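PDB 2VOZ: iron uptake protein A2 from Synechocystis sp., which binds ferric iron in the periplasm and probably delivers it to an ABC transporter for import. Local coordinates for residues S264-L269 / A280-L285. Numbering follows the deposited sequence. Where two conformers were deposited one is given.
Sequences SGAGVL and AFLEYL
Leu282 lays its forked end over strand 261-268, one methyl to each of two strand residues. CD2 meets the CB of Ala266 at 3.9 Å, while CD1 reaches Val268, 3.7 Å from its CG2. The leucine has CG anti to its carbonyl carbon (chi1 -64°) and an extended second torsion, which carries the fork out from the helix to the strand. Ala266 points its CB at the helix and, having no longer side chain, receives the leucine close to the strand backbone; the two CA atoms are 7.6 Å apart, the closest such pair here. Val268 takes part with one branch: CG1 stands anti to the backbone N (chi1 178°), and CG2, beside that nitrogen, is the methyl that faces Leu282, the two side chains meeting at a slant.

Strand 261-268 runs antiparallel to both 82-86 and 124-136, and these neighbours extend the apolar floor under the helix: Leu282 also touches Ile82 and Phe126, which both pack on Ala266 as well. Val268 is bordered by Gln101 and Val103. Helix 275-285, which follows the strand after a short connection, thus packs on one face of the sheet formed by strands 82-86, 261-268 and 124-136, in one lobe of this periplasmic binding protein, away from the residues that bind iron. Tyr284 instead hydrogen-bonds through OH to Leu50 O and to Tyr293 OH of a second subunit.

All three touching residues are buried and meet through methyl groups alone, so helix and strand are joined here by van der Waals and hydrophobic contact.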
loop_
_atom_site.group_PDB
_atom_site.type_symbol
_atom_site.label_atom_id
_atom_site.label_comp_id
_atom_site.label_asym_id
_atom_site.label_seq_id
_atom_site.Cartn_x
_atom_site.Cartn_y
_atom_site.Cartn_z
ATOM N N SER B 264 0.607 15.964 -18.726
ATOM C CA SER B 264 1.481 14.809 -18.511
ATOM C C SER B 264 1.424 14.011 -19.805
ATOM O O SER B 264 0.374 13.973 -20.517
ATOM C CB SER B 264 1.035 13.927 -17.340
ATOM O OG SER B 264 -0.111 13.215 -17.672
ATOM N N GLY B 265 2.530 13.382 -20.148
ATOM C CA GLY B 265 2.559 12.857 -21.502
ATOM C C GLY B 265 3.738 11.934 -21.733
ATOM O O GLY B 265 4.525 11.699 -20.833
ATOM N N ALA B 266 3.876 11.448 -22.951
ATOM C CA ALA B 266 4.885 10.402 -23.199
ATOM C C ALA B 266 5.314 10.408 -24.651
ATOM O O ALA B 266 4.596 10.927 -25.517
ATOM C CB ALA B 266 4.301 9.056 -22.852
ATOM N N GLY B 267 6.462 9.797 -24.899
ATOM C CA GLY B 267 6.966 9.629 -26.274
ATOM C C GLY B 267 7.639 8.283 -26.327
ATOM O O GLY B 267 7.955 7.672 -25.287
ATOM N N VAL B 268 7.870 7.809 -27.539
ATOM C CA VAL B 268 8.625 6.568 -27.732
ATOM C C VAL B 268 10.124 6.885 -27.678
ATOM O O VAL B 268 10.600 7.833 -28.331
ATOM C CB VAL B 268 8.262 5.972 -29.124
ATOM C CG1 VAL B 268 9.070 4.705 -29.365
ATOM C CG2 VAL B 268 6.753 5.699 -29.170
ATOM N N LEU B 269 10.859 6.079 -26.912
ATOM C CA LEU B 269 12.298 6.246 -26.753
ATOM C C LEU B 269 13.051 5.840 -28.017
ATOM O O LEU B 269 12.660 4.893 -28.715
ATOM C CB LEU B 269 12.797 5.496 -25.529
ATOM C CG LEU B 269 12.224 6.133 -24.259
ATOM C CD1 LEU B 269 12.450 5.204 -23.051
ATOM C CD2 LEU B 269 12.841 7.487 -23.999
ATOM N N ALA B 280 1.503 1.407 -30.199
ATOM C CA ALA B 280 0.181 0.858 -29.873
ATOM C C ALA B 280 -0.260 1.281 -28.458
ATOM O O ALA B 280 -1.436 1.565 -28.215
ATOM C CB ALA B 280 0.199 -0.671 -30.000
ATOM N N PHE B 281 0.706 1.322 -27.555
ATOM C CA PHE B 281 0.446 1.727 -26.199
ATOM C C PHE B 281 0.029 3.198 -26.177
ATOM O O PHE B 281 -0.964 3.529 -25.529
ATOM C CB PHE B 281 1.656 1.510 -25.297
ATOM C CG PHE B 281 1.403 1.935 -23.890
ATOM C CD1 PHE B 281 0.603 1.149 -23.057
ATOM C CD2 PHE B 281 1.929 3.123 -23.407
ATOM C CE1 PHE B 281 0.362 1.513 -21.751
ATOM C CE2 PHE B 281 1.671 3.502 -22.066
ATOM C CZ PHE B 281 0.881 2.707 -21.271
ATOM N N LEU B 282 0.754 4.080 -26.871
ATOM C CA LEU B 282 0.356 5.511 -26.930
ATOM C C LEU B 282 -1.041 5.654 -27.490
ATOM O O LEU B 282 -1.862 6.402 -26.957
ATOM C CB LEU B 282 1.335 6.365 -27.763
ATOM C CG LEU B 282 2.770 6.474 -27.220
ATOM C CD1 LEU B 282 3.519 7.326 -28.214
ATOM C CD2 LEU B 282 2.779 7.069 -25.793
ATOM N N GLU B 283 -1.350 4.888 -28.529
ATOM C CA GLU B 283 -2.722 4.901 -29.093
ATOM C C GLU B 283 -3.767 4.474 -28.076
ATOM O O GLU B 283 -4.872 5.066 -27.991
ATOM C CB GLU B 283 -2.818 4.042 -30.374
ATOM C CG GLU B 283 -1.964 4.677 -31.480
ATOM C CD GLU B 283 -1.796 3.832 -32.748
ATOM O OE1 GLU B 283 -2.157 2.623 -32.760
ATOM O OE2 GLU B 283 -1.275 4.415 -33.732
ATOM N N TYR B 284 -3.436 3.431 -27.322
ATOM C CA TYR B 284 -4.315 2.958 -26.278
ATOM C C TYR B 284 -4.551 4.031 -25.205
ATOM O O TYR B 284 -5.686 4.256 -24.809
ATOM C CB TYR B 284 -3.757 1.671 -25.666
ATOM C CG TYR B 284 -4.460 1.268 -24.390
ATOM C CD1 TYR B 284 -5.761 0.732 -24.419
ATOM C CD2 TYR B 284 -3.796 1.402 -23.153
ATOM C CE1 TYR B 284 -6.400 0.370 -23.242
ATOM C CE2 TYR B 284 -4.439 1.030 -21.954
ATOM C CZ TYR B 284 -5.724 0.499 -22.025
ATOM O OH TYR B 284 -6.327 0.137 -20.814
ATOM N N LEU B 285 -3.490 4.692 -24.737
ATOM C CA LEU B 285 -3.648 5.729 -23.735
ATOM C C LEU B 285 -4.535 6.875 -24.228
ATOM O O LEU B 285 -5.090 7.614 -23.411
ATOM C CB LEU B 285 -2.273 6.296 -23.386
ATOM C CG LEU B 285 -1.374 5.560 -22.405
ATOM C CD1 LEU B 285 -0.273 6.526 -22.005
ATOM C CD2 LEU B 285 -2.132 5.103 -21.161
#